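Long-range contacts in glycerate dehydrogenase/glyoxylate reductase (Thermus thermophilus, PDB 2CUK), which probably reduces glyoxylate and hydroxypyruvate with a nicotinamide cofactor, as a member of the D-isomer specific 2-hydroxyacid dehydrogenase family: residues 4-8 against 29-33; 93-98 against 288-293; 226-232 against 251-256; 239-244 against 265-271. All blocks are in the same frame, centred on the assembly; numbering follows the deposited sequence.

The four contacts are spread over two parallel-sheet domains of one chain and the return helix between them. Interaction 1 belongs to the five-stranded sheet that holds strands 2-5 and 90-92. Interaction 3 lies in the six-stranded sheet of the NAD-binding Rossmann domain and interaction 4 packs beside that sheet; their centres lie about 14 Å apart, and the two contacts touch where Leu252 packs on Leu239 and Leu266. Interaction 2 sets the loop after strand 90-92 on helix 283-301. Its centre is about 18 Å from that of interaction 1 and about 21 Å from that of interaction 3. Interaction 1 closes first along the chain; interaction 2 joins segments 190 residues apart, with interactions 3 and 4, whose segments alternate, nested inside.

Interaction 1 of 4, residues 4-8 against 29-33; sequences LVTRT and GLFLP
Thr6 and Leu32 bring their CA atoms to 7.3 Å and Arg7 and Gly29 theirs to 7.1 Å, too wide for direct backbone pairing, and no hydrogen bond joins 4-8 to 29-33; side chains and water fill the interval. The Arg7 chain, bent at chi2 (-67°), brings its guanidinium across to Leu32, whose backbone N lies over one face and whose CB is 3.7 Å from Arg7 NH1. That same NH1 donates to Thr6 O at 2.8 Å, from above the carbonyl plane, and forms a salt bridge with Asp53 OD1, while Asp53 OD2 is hydrogen-bonded to Thr6 OG1. Segment 4-8 is the end of strand 2-5 and the turn after it, and 29-33 is the loop between neighbouring parallel strand 23-26 and helix 34-41, so they meet at the C-terminal ends of the strands. Arg7 NE reaches Leu30 O through one water, 2.8 Å on each side, and NH2 through a second; two more link Thr8 to Gly29. A leucine in place of Arg7 would probably leave Asp53 without its charged mate and Leu30 O without its two water-borne links to this side chain. Leu32 CD2 meets Thr6 CB at 3.7 Å, while Pro134 of the second subunit packs on Arg7.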
loop_
_atom_site.group_PDB
_atom_site.type_symbol
_atom_site.label_atom_id
_atom_site.label_comp_id
_atom_site.label_asym_id
_atom_site.label_seq_id
_atom_site.Cartn_x
_atom_site.Cartn_y
_atom_site.Cartn_z
ATOM N N LEU A 4 19.805 -5.626 31.095
ATOM C CA LEU A 4 20.406 -5.008 29.924
ATOM C C LEU A 4 19.512 -5.142 28.693
ATOM O O LEU A 4 19.117 -6.245 28.313
ATOM C CB LEU A 4 21.772 -5.634 29.632
ATOM C CG LEU A 4 22.489 -5.129 28.376
ATOM C CD1 LEU A 4 22.718 -3.628 28.481
ATOM C CD2 LEU A 4 23.808 -5.858 28.212
ATOM N N VAL A 5 19.192 -4.002 28.087
ATOM C CA VAL A 5 18.368 -3.955 26.885
ATOM C C VAL A 5 19.317 -3.437 25.808
ATOM O O VAL A 5 19.786 -2.301 25.878
ATOM C CB VAL A 5 17.180 -2.987 27.058
ATOM C CG1 VAL A 5 16.227 -3.115 25.877
ATOM C CG2 VAL A 5 16.457 -3.280 28.365
ATOM N N THR A 6 19.600 -4.283 24.821
ATOM C CA THR A 6 20.540 -3.951 23.756
ATOM C C THR A 6 20.189 -2.792 22.827
ATOM O O THR A 6 21.051 -2.318 22.088
ATOM C CB THR A 6 20.834 -5.187 22.894
ATOM O OG1 THR A 6 19.629 -5.621 22.251
ATOM C CG2 THR A 6 21.379 -6.319 23.769
ATOM N N ARG A 7 18.940 -2.339 22.856
ATOM C CA ARG A 7 18.515 -1.224 22.007
ATOM C C ARG A 7 17.405 -0.429 22.683
ATOM O O ARG A 7 16.697 -0.949 23.543
ATOM C CB ARG A 7 17.994 -1.735 20.659
ATOM C CG ARG A 7 19.007 -2.466 19.802
ATOM C CD ARG A 7 20.114 -1.549 19.296
ATOM N NE ARG A 7 20.964 -2.246 18.333
ATOM C CZ ARG A 7 21.693 -3.320 18.619
ATOM N NH1 ARG A 7 21.689 -3.822 19.849
ATOM N NH2 ARG A 7 22.408 -3.911 17.670
ATOM N N THR A 8 17.252 0.833 22.290
ATOM C CA THR A 8 16.195 1.663 22.851
ATOM C C THR A 8 14.867 1.157 22.292
ATOM O O THR A 8 14.783 0.775 21.123
ATOM C CB THR A 8 16.379 3.139 22.475
ATOM O OG1 THR A 8 16.572 3.251 21.061
ATOM C CG2 THR A 8 17.587 3.722 23.194
ATOM N N GLY A 29 21.764 3.893 20.226
ATOM C CA GLY A 29 22.503 3.851 18.965
ATOM C C GLY A 29 22.063 2.687 18.076
ATOM O O GLY A 29 21.276 1.836 18.462
ATOM N N LEU A 30 22.619 2.687 16.870
ATOM C CA LEU A 30 22.311 1.690 15.859
ATOM C C LEU A 30 23.187 0.439 15.942
ATOM O O LEU A 30 22.820 -0.611 15.413
ATOM C CB LEU A 30 22.460 2.326 14.476
ATOM C CG LEU A 30 21.337 2.128 13.460
ATOM C CD1 LEU A 30 20.007 2.567 14.049
ATOM C CD2 LEU A 30 21.664 2.931 12.210
ATOM N N PHE A 31 24.337 0.549 16.603
ATOM C CA PHE A 31 25.256 -0.581 16.719
ATOM C C PHE A 31 25.667 -0.915 18.151
ATOM O O PHE A 31 25.701 -0.044 19.022
ATOM C CB PHE A 31 26.526 -0.307 15.907
ATOM C CG PHE A 31 26.280 -0.096 14.441
ATOM C CD1 PHE A 31 25.987 -1.172 13.607
ATOM C CD2 PHE A 31 26.330 1.184 13.894
ATOM C CE1 PHE A 31 25.747 -0.978 12.246
ATOM C CE2 PHE A 31 26.092 1.391 12.537
ATOM C CZ PHE A 31 25.799 0.306 11.710
ATOM N N LEU A 32 25.984 -2.187 18.375
ATOM C CA LEU A 32 26.430 -2.674 19.680
ATOM C C LEU A 32 27.487 -3.754 19.452
ATOM O O LEU A 32 27.169 -4.942 19.372
ATOM C CB LEU A 32 25.260 -3.257 20.481
ATOM C CG LEU A 32 25.619 -3.795 21.873
ATOM C CD1 LEU A 32 26.285 -2.697 22.692
ATOM C CD2 LEU A 32 24.367 -4.304 22.574
ATOM N N PRO A 33 28.759 -3.348 19.324
ATOM C CA PRO A 33 29.862 -4.289 19.104
ATOM C C PRO A 33 29.863 -5.389 20.159
ATOM O O PRO A 33 29.623 -5.124 21.337
ATOM C CB PRO A 33 31.095 -3.393 19.193
ATOM C CG PRO A 33 30.595 -2.094 18.644
ATOM C CD PRO A 33 29.253 -1.958 19.327
HETATM O O HOH W 1 20.214 -1.463 15.762
HETATM O O HOH W 2 23.477 -3.304 14.654
HETATM O O HOH W 3 19.520 1.719 20.722
HETATM O O HOH W 4 19.173 4.765 20.169
#

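Interaction 2 of 4, residues 93-98 against 288-293; sequences HTPGVL and RMAEVA
Val97 pushes its two methyls against helix 283-301, and the loop 93-98 bears on it along the side that carries Arg288, Met289 and Val292. From Val97 CB, 4.2 Å from Met289 CG, the side chain forks. CG1, anti to the backbone N (chi1 179°), sits between two helix residues, with Arg288 CG at 3.4 Å and Met289 CG at 3.5 Å. CG2 turns to the next turn of the helix and meets Val292 CG2 at 3.7 Å, the two valines running past each other in opposite senses, and it also touches Arg288 CG.

Thr94 is the second point of contact. Its CG2 lies 3.8 Å from Val292 CG1 and comes close to the carbonyl oxygen of Met289, which is already taken by the helical bond from Ala293 N. Thr94 OG1 faces Met289 CG and CE. Leu98 adds a lighter touch, CD2 against Met289 SD at 4.3 Å.

Beyond its aliphatic part, Arg288 bends at chi2 (57°) to lie along its own helix toward Glu291 and Val292: Val292 CG2 lies over the centre of one guanidinium face, and NH1 gives Glu291 OE1 a nearly straight hydrogen bond, 3.2 Å long, as part of a salt bridge. The loop runs from strand 90-92 into helix 99-114, so the contact fastens the start of that long helix to the helix by which the chain comes back from the nucleotide-binding domain. No hydrogen bond crosses between the segments, which implies that they are held by the fit of methyl and methylene groups, with the charges paired within the helix.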
loop_
_atom_site.group_PDB
_atom_site.type_symbol
_atom_site.label_atom_id
_atom_site.label_comp_id
_atom_site.label_asym_id
_atom_site.label_seq_id
_atom_site.Cartn_x
_atom_site.Cartn_y
_atom_site.Cartn_z
ATOM N N HIS A 93 10.286 -15.305 23.865
ATOM C CA HIS A 93 10.162 -14.477 22.675
ATOM C C HIS A 93 8.802 -13.785 22.667
ATOM O O HIS A 93 8.061 -13.858 23.645
ATOM C CB HIS A 93 10.351 -15.313 21.400
ATOM C CG HIS A 93 9.323 -16.385 21.208
ATOM N ND1 HIS A 93 8.955 -16.842 19.961
ATOM C CD2 HIS A 93 8.605 -17.105 22.101
ATOM C CE1 HIS A 93 8.051 -17.796 20.092
ATOM N NE2 HIS A 93 7.821 -17.976 21.381
ATOM N N THR A 94 8.469 -13.121 21.567
ATOM C CA THR A 94 7.202 -12.401 21.474
ATOM C C THR A 94 6.323 -12.878 20.312
ATOM O O THR A 94 6.122 -12.151 19.341
ATOM C CB THR A 94 7.461 -10.886 21.313
ATOM O OG1 THR A 94 8.124 -10.642 20.063
ATOM C CG2 THR A 94 8.342 -10.375 22.452
ATOM N N PRO A 95 5.780 -14.103 20.407
ATOM C CA PRO A 95 4.925 -14.665 19.356
ATOM C C PRO A 95 3.542 -14.020 19.264
ATOM O O PRO A 95 2.994 -13.562 20.271
ATOM C CB PRO A 95 4.844 -16.136 19.741
ATOM C CG PRO A 95 4.837 -16.067 21.242
ATOM C CD PRO A 95 5.934 -15.057 21.521
ATOM N N GLY A 96 2.996 -13.988 18.047
ATOM C CA GLY A 96 1.678 -13.423 17.810
ATOM C C GLY A 96 1.602 -11.925 17.559
ATOM O O GLY A 96 0.915 -11.469 16.642
ATOM N N VAL A 97 2.317 -11.164 18.374
ATOM C CA VAL A 97 2.340 -9.705 18.322
ATOM C C VAL A 97 2.575 -8.981 16.991
ATOM O O VAL A 97 1.937 -7.958 16.724
ATOM C CB VAL A 97 3.368 -9.176 19.348
ATOM C CG1 VAL A 97 3.440 -7.659 19.295
ATOM C CG2 VAL A 97 2.979 -9.650 20.750
ATOM N N LEU A 98 3.474 -9.487 16.155
ATOM C CA LEU A 98 3.768 -8.804 14.895
ATOM C C LEU A 98 3.114 -9.383 13.643
ATOM O O LEU A 98 3.471 -9.005 12.525
ATOM C CB LEU A 98 5.287 -8.739 14.694
ATOM C CG LEU A 98 6.080 -10.049 14.785
ATOM C CD1 LEU A 98 5.704 -10.979 13.651
ATOM C CD2 LEU A 98 7.573 -9.739 14.733
ATOM N N ARG A 288 3.969 -3.142 21.912
ATOM C CA ARG A 288 3.392 -4.384 22.403
ATOM C C ARG A 288 4.492 -5.433 22.566
ATOM O O ARG A 288 4.499 -6.193 23.534
ATOM C CB ARG A 288 2.308 -4.871 21.432
ATOM C CG ARG A 288 1.672 -6.210 21.791
ATOM C CD ARG A 288 1.061 -6.201 23.184
ATOM N NE ARG A 288 0.500 -7.506 23.525
ATOM C CZ ARG A 288 0.209 -7.897 24.761
ATOM N NH1 ARG A 288 0.428 -7.084 25.786
ATOM N NH2 ARG A 288 -0.288 -9.108 24.973
ATOM N N MET A 289 5.428 -5.466 21.623
ATOM C CA MET A 289 6.535 -6.405 21.696
ATOM C C MET A 289 7.338 -6.152 22.968
ATOM O O MET A 289 7.828 -7.089 23.599
ATOM C CB MET A 289 7.441 -6.261 20.468
ATOM C CG MET A 289 6.890 -6.934 19.211
ATOM S SD MET A 289 7.866 -6.607 17.725
ATOM C CE MET A 289 9.460 -7.332 18.187
ATOM N N ALA A 290 7.468 -4.879 23.336
ATOM C CA ALA A 290 8.206 -4.499 24.535
ATOM C C ALA A 290 7.475 -4.992 25.783
ATOM O O ALA A 290 8.100 -5.513 26.704
ATOM C CB ALA A 290 8.378 -2.980 24.589
ATOM N N GLU A 291 6.154 -4.827 25.807
ATOM C CA GLU A 291 5.349 -5.266 26.943
ATOM C C GLU A 291 5.475 -6.772 27.154
ATOM O O GLU A 291 5.597 -7.239 28.284
ATOM C CB GLU A 291 3.867 -4.939 26.726
ATOM C CG GLU A 291 3.559 -3.498 26.380
ATOM C CD GLU A 291 2.068 -3.265 26.194
ATOM O OE1 GLU A 291 1.407 -4.079 25.505
ATOM O OE2 GLU A 291 1.556 -2.263 26.733
ATOM N N VAL A 292 5.429 -7.525 26.058
ATOM C CA VAL A 292 5.524 -8.978 26.126
ATOM C C VAL A 292 6.902 -9.439 26.595
ATOM O O VAL A 292 7.010 -10.372 27.394
ATOM C CB VAL A 292 5.186 -9.616 24.756
ATOM C CG1 VAL A 292 5.392 -11.121 24.807
ATOM C CG2 VAL A 292 3.734 -9.305 24.392
ATOM N N ALA A 293 7.957 -8.796 26.103
ATOM C CA ALA A 293 9.306 -9.162 26.522
ATOM C C ALA A 293 9.455 -8.851 28.016
ATOM O O ALA A 293 10.002 -9.648 28.777
ATOM C CB ALA A 293 10.338 -8.386 25.716
#

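Interaction 3 of 4, residues 226-232 against 251-256; sequences LNTARGA and GLDVTD
With CG anti to the backbone N (chi1 -176°), Asn227 lays its amide across the Val254 side chain; Val254, at chi1 -61°, sets CG2 between its own backbone N and carbonyl carbon, against that amide. ND2 of Asn227 stands 3.2 Å from Val254 CG2, and the two side chains cross at about a right angle. The amide is gripped at both ends: OD1 accepts from Ala229 N, closing an Asx turn, and ND2 gives a nearly straight bond (178°) to Arg230 O at 3.1 Å. The other N-H of ND2 goes to a water that donates to Val254 O, carrying the grip across to 251-256. With an alanine here instead of Asn227, the turn through Ala229 and Arg230 is likely to shift, Arg230 O losing its ND2 partner and the water at Val254 O its amide.

Before the turn, the strands pair in parallel: Asn227 N donates to Gly251 O at 3.1 Å, and Asp253 N to Asn227 O at 3.0 Å. Past it the chains close in again, Gly231 CA pointing a C-H at Thr255 O, 3.3 Å away, where a side chain would clash. A second water donates to both Thr228 O and Asp253 OD2. Asp253 OD1 is hydrogen-bonded to Thr275 OG1 and to the backbone N of Ile278, and OD2 to the N of Gly279.

Strands 224-227 and 249-252 are the parallel pair of a beta-alpha-beta unit, connected through helix 236-243. Strand 196-199 lies beyond the first and strand 272-274 beyond the second, and helix 99-114 packs on Leu226, Thr228 and Asp253.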
loop_
_atom_site.group_PDB
_atom_site.type_symbol
_atom_site.label_atom_id
_atom_site.label_comp_id
_atom_site.label_asym_id
_atom_site.label_seq_id
_atom_site.Cartn_x
_atom_site.Cartn_y
_atom_site.Cartn_z
ATOM N N LEU A 226 7.030 -11.641 -3.694
ATOM C CA LEU A 226 7.022 -10.877 -2.452
ATOM C C LEU A 226 7.765 -11.653 -1.365
ATOM O O LEU A 226 7.600 -12.868 -1.232
ATOM C CB LEU A 226 5.581 -10.627 -1.989
ATOM C CG LEU A 226 4.623 -9.878 -2.922
ATOM C CD1 LEU A 226 3.242 -9.821 -2.286
ATOM C CD2 LEU A 226 5.149 -8.471 -3.191
ATOM N N ASN A 227 8.597 -10.960 -0.597
ATOM C CA ASN A 227 9.315 -11.615 0.492
ATOM C C ASN A 227 9.471 -10.700 1.697
ATOM O O ASN A 227 10.253 -9.749 1.675
ATOM C CB ASN A 227 10.697 -12.103 0.041
ATOM C CG ASN A 227 11.425 -12.878 1.134
ATOM O OD1 ASN A 227 10.797 -13.414 2.050
ATOM N ND2 ASN A 227 12.747 -12.954 1.033
ATOM N N THR A 228 8.706 -10.983 2.746
ATOM C CA THR A 228 8.781 -10.206 3.977
ATOM C C THR A 228 9.216 -11.136 5.115
ATOM O O THR A 228 9.151 -10.767 6.289
ATOM C CB THR A 228 7.420 -9.570 4.333
ATOM O OG1 THR A 228 6.426 -10.597 4.471
ATOM C CG2 THR A 228 6.989 -8.585 3.244
ATOM N N ALA A 229 9.672 -12.334 4.750
ATOM C CA ALA A 229 10.114 -13.342 5.721
ATOM C C ALA A 229 11.613 -13.291 6.036
ATOM O O ALA A 229 12.031 -12.610 6.969
ATOM C CB ALA A 229 9.735 -14.738 5.224
ATOM N N ARG A 230 12.419 -14.023 5.271
ATOM C CA ARG A 230 13.867 -14.042 5.487
ATOM C C ARG A 230 14.589 -13.826 4.163
ATOM O O ARG A 230 14.294 -14.490 3.173
ATOM C CB ARG A 230 14.311 -15.376 6.102
ATOM C CG ARG A 230 13.734 -15.679 7.482
ATOM C CD ARG A 230 14.177 -14.650 8.514
ATOM N NE ARG A 230 15.625 -14.644 8.721
ATOM C CZ ARG A 230 16.289 -15.565 9.415
ATOM N NH1 ARG A 230 15.639 -16.575 9.976
ATOM N NH2 ARG A 230 17.605 -15.474 9.553
ATOM N N GLY A 231 15.543 -12.901 4.153
ATOM C CA GLY A 231 16.276 -12.606 2.937
ATOM C C GLY A 231 16.893 -13.795 2.221
ATOM O O GLY A 231 16.804 -13.894 0.995
ATOM N N ALA A 232 17.496 -14.707 2.983
ATOM C CA ALA A 232 18.160 -15.884 2.420
ATOM C C ALA A 232 17.264 -16.889 1.698
ATOM O O ALA A 232 17.763 -17.857 1.113
ATOM C CB ALA A 232 18.965 -16.601 3.518
ATOM N N GLY A 251 8.623 -7.183 -4.508
ATOM C CA GLY A 251 8.524 -6.332 -3.334
ATOM C C GLY A 251 9.239 -7.049 -2.204
ATOM O O GLY A 251 8.802 -8.119 -1.763
ATOM N N LEU A 252 10.334 -6.472 -1.726
ATOM C CA LEU A 252 11.112 -7.109 -0.671
ATOM C C LEU A 252 11.296 -6.264 0.578
ATOM O O LEU A 252 11.651 -5.092 0.495
ATOM C CB LEU A 252 12.502 -7.465 -1.199
ATOM C CG LEU A 252 12.620 -8.129 -2.570
ATOM C CD1 LEU A 252 14.097 -8.223 -2.933
ATOM C CD2 LEU A 252 11.965 -9.504 -2.555
ATOM N N ASP A 253 11.077 -6.872 1.739
ATOM C CA ASP A 253 11.276 -6.175 3.000
ATOM C C ASP A 253 12.513 -6.786 3.659
ATOM O O ASP A 253 13.033 -6.266 4.645
ATOM C CB ASP A 253 10.074 -6.338 3.922
ATOM C CG ASP A 253 10.225 -5.544 5.205
ATOM O OD1 ASP A 253 10.449 -4.321 5.097
ATOM O OD2 ASP A 253 10.127 -6.133 6.308
ATOM N N VAL A 254 12.972 -7.903 3.102
ATOM C CA VAL A 254 14.151 -8.601 3.606
ATOM C C VAL A 254 15.029 -8.946 2.410
ATOM O O VAL A 254 14.522 -9.256 1.332
ATOM C CB VAL A 254 13.767 -9.898 4.365
ATOM C CG1 VAL A 254 12.887 -9.557 5.559
ATOM C CG2 VAL A 254 13.052 -10.875 3.430
ATOM N N THR A 255 16.343 -8.887 2.597
ATOM C CA THR A 255 17.268 -9.173 1.509
ATOM C C THR A 255 18.474 -10.009 1.935
ATOM O O THR A 255 18.640 -10.341 3.110
ATOM C CB THR A 255 17.797 -7.861 0.881
ATOM O OG1 THR A 255 18.578 -7.150 1.851
ATOM C CG2 THR A 255 16.638 -6.972 0.437
ATOM N N ASP A 256 19.310 -10.338 0.956
ATOM C CA ASP A 256 20.525 -11.112 1.178
ATOM C C ASP A 256 21.569 -10.605 0.181
ATOM O O ASP A 256 21.437 -10.810 -1.030
ATOM C CB ASP A 256 20.265 -12.605 0.946
ATOM C CG ASP A 256 21.463 -13.469 1.316
ATOM O OD1 ASP A 256 22.601 -13.079 0.984
ATOM O OD2 ASP A 256 21.269 -14.540 1.929
HETATM O O HOH W 5 14.513 -11.348 -0.497
HETATM O O HOH W 6 9.043 -8.401 7.390
#

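Interaction 4 of 4, residues 239-244 against 265-271; sequences LVEALR and PLYALPN
Leu243 CD1 and Leu266 CD2 press together at 3.4 Å, closer than carbons usually pack. This is the dense part of the contact. Val240 CG2 fits beside Leu266 CG at 3.8 Å, and Leu269 CD1 comes against Leu243 CB at 3.7 Å as well as its CD1, so Leu243 packs against two leucines of the facing segment at once. Helix 236-243 is the crossover helix of a beta-alpha-beta unit in the Rossmann domain, and 265-271 leads into strand 272-274, the edge strand of the sheet within this chain; the contact packs that approach against the helix, with Leu239 and Leu266 touching Leu252, and Leu243 touching Ala250, of strand 249-252. One polar bond crosses near the end of the helix: Asn271, with CG placed between its backbone N and carbonyl carbon (chi1 61°), donates from ND2 to Leu243 O at 3.1 Å, in the carbonyl plane and on a lone pair. ND2 also bonds to Phe248 O, so one amide nitrogen ties down two carbonyls. The solvent side is sparser. There Pro265 CG meets Val240 CG2 at 4.1 Å, and the extended chain of exposed Arg244 brings NH1 no nearer than 4.0 Å to Leu269 CD2.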
loop_
_atom_site.group_PDB
_atom_site.type_symbol
_atom_site.label_atom_id
_atom_site.label_comp_id
_atom_site.label_asym_id
_atom_site.label_seq_id
_atom_site.Cartn_x
_atom_site.Cartn_y
_atom_site.Cartn_z
ATOM N N LEU A 239 17.357 -13.093 -8.745
ATOM C CA LEU A 239 16.171 -12.248 -8.793
ATOM C C LEU A 239 16.422 -11.070 -9.739
ATOM O O LEU A 239 15.543 -10.693 -10.513
ATOM C CB LEU A 239 15.816 -11.730 -7.397
ATOM C CG LEU A 239 14.578 -10.824 -7.350
ATOM C CD1 LEU A 239 13.360 -11.568 -7.895
ATOM C CD2 LEU A 239 14.329 -10.380 -5.908
ATOM N N VAL A 240 17.621 -10.493 -9.670
ATOM C CA VAL A 240 17.982 -9.381 -10.547
ATOM C C VAL A 240 17.826 -9.819 -12.002
ATOM O O VAL A 240 17.275 -9.097 -12.828
ATOM C CB VAL A 240 19.451 -8.931 -10.329
ATOM C CG1 VAL A 240 19.866 -7.964 -11.444
ATOM C CG2 VAL A 240 19.601 -8.256 -8.970
ATOM N N GLU A 241 18.319 -11.015 -12.303
ATOM C CA GLU A 241 18.226 -11.564 -13.652
ATOM C C GLU A 241 16.774 -11.666 -14.125
ATOM O O GLU A 241 16.439 -11.230 -15.225
ATOM C CB GLU A 241 18.870 -12.950 -13.693
ATOM C CG GLU A 241 20.372 -12.952 -13.427
ATOM C CD GLU A 241 20.949 -14.360 -13.313
ATOM O OE1 GLU A 241 20.324 -15.311 -13.830
ATOM O OE2 GLU A 241 22.036 -14.517 -12.719
ATOM N N ALA A 242 15.925 -12.238 -13.274
ATOM C CA ALA A 242 14.510 -12.445 -13.571
ATOM C C ALA A 242 13.700 -11.165 -13.681
ATOM O O ALA A 242 12.655 -11.140 -14.340
ATOM C CB ALA A 242 13.883 -13.358 -12.502
ATOM N N LEU A 243 14.173 -10.105 -13.040
ATOM C CA LEU A 243 13.462 -8.832 -13.064
ATOM C C LEU A 243 13.695 -8.016 -14.323
ATOM O O LEU A 243 12.952 -7.078 -14.600
ATOM C CB LEU A 243 13.843 -7.990 -11.842
ATOM C CG LEU A 243 13.222 -8.424 -10.509
ATOM C CD1 LEU A 243 13.838 -7.635 -9.383
ATOM C CD2 LEU A 243 11.720 -8.203 -10.549
ATOM N N ARG A 244 14.713 -8.369 -15.098
ATOM C CA ARG A 244 14.990 -7.601 -16.303
ATOM C C ARG A 244 13.904 -7.720 -17.365
ATOM O O ARG A 244 13.694 -6.785 -18.132
ATOM C CB ARG A 244 16.362 -7.974 -16.873
ATOM C CG ARG A 244 17.500 -7.561 -15.945
ATOM C CD ARG A 244 18.859 -7.598 -16.620
ATOM N NE ARG A 244 19.943 -7.368 -15.661
ATOM C CZ ARG A 244 20.172 -6.216 -15.037
ATOM N NH1 ARG A 244 19.394 -5.165 -15.263
ATOM N NH2 ARG A 244 21.179 -6.117 -14.179
ATOM N N PRO A 265 22.348 -3.602 -7.848
ATOM C CA PRO A 265 21.447 -3.442 -8.997
ATOM C C PRO A 265 19.939 -3.418 -8.719
ATOM O O PRO A 265 19.190 -2.771 -9.445
ATOM C CB PRO A 265 21.863 -4.580 -9.939
ATOM C CG PRO A 265 22.629 -5.539 -9.055
ATOM C CD PRO A 265 23.364 -4.629 -8.124
ATOM N N LEU A 266 19.481 -4.110 -7.681
ATOM C CA LEU A 266 18.051 -4.094 -7.387
ATOM C C LEU A 266 17.524 -2.675 -7.199
ATOM O O LEU A 266 16.379 -2.390 -7.539
ATOM C CB LEU A 266 17.739 -4.916 -6.136
ATOM C CG LEU A 266 17.553 -6.420 -6.352
ATOM C CD1 LEU A 266 17.293 -7.092 -5.016
ATOM C CD2 LEU A 266 16.394 -6.664 -7.314
ATOM N N TYR A 267 18.358 -1.786 -6.666
ATOM C CA TYR A 267 17.941 -0.403 -6.437
ATOM C C TYR A 267 17.772 0.377 -7.729
ATOM O O TYR A 267 17.090 1.397 -7.752
ATOM C CB TYR A 267 18.944 0.323 -5.537
ATOM C CG TYR A 267 18.891 -0.097 -4.088
ATOM C CD1 TYR A 267 17.742 0.114 -3.319
ATOM C CD2 TYR A 267 19.987 -0.702 -3.481
ATOM C CE1 TYR A 267 17.692 -0.273 -1.978
ATOM C CE2 TYR A 267 19.950 -1.088 -2.146
ATOM C CZ TYR A 267 18.804 -0.871 -1.399
ATOM O OH TYR A 267 18.781 -1.242 -0.073
ATOM N N ALA A 268 18.390 -0.105 -8.803
ATOM C CA ALA A 268 18.299 0.558 -10.097
ATOM C C ALA A 268 17.120 0.036 -10.927
ATOM O O ALA A 268 16.862 0.529 -12.024
ATOM C CB ALA A 268 19.604 0.374 -10.866
ATOM N N LEU A 269 16.404 -0.954 -10.401
ATOM C CA LEU A 269 15.258 -1.527 -11.108
ATOM C C LEU A 269 13.951 -0.916 -10.616
ATOM O O LEU A 269 13.555 -1.114 -9.470
ATOM C CB LEU A 269 15.218 -3.051 -10.924
ATOM C CG LEU A 269 16.387 -3.824 -11.541
ATOM C CD1 LEU A 269 16.275 -5.306 -11.203
ATOM C CD2 LEU A 269 16.388 -3.618 -13.047
ATOM N N PRO A 270 13.267 -0.155 -11.482
ATOM C CA PRO A 270 12.003 0.476 -11.103
ATOM C C PRO A 270 10.886 -0.493 -10.721
ATOM O O PRO A 270 9.953 -0.107 -10.020
ATOM C CB PRO A 270 11.661 1.334 -12.324
ATOM C CG PRO A 270 12.342 0.621 -13.454
ATOM C CD PRO A 270 13.662 0.237 -12.846
ATOM N N ASN A 271 10.978 -1.746 -11.168
ATOM C CA ASN A 271 9.948 -2.730 -10.835
ATOM C C ASN A 271 10.280 -3.511 -9.561
ATOM O O ASN A 271 9.660 -4.530 -9.260
ATOM C CB ASN A 271 9.693 -3.680 -12.020
ATOM C CG ASN A 271 10.922 -4.475 -12.427
ATOM O OD1 ASN A 271 12.058 -4.021 -12.275
ATOM N ND2 ASN A 271 10.696 -5.665 -12.974
#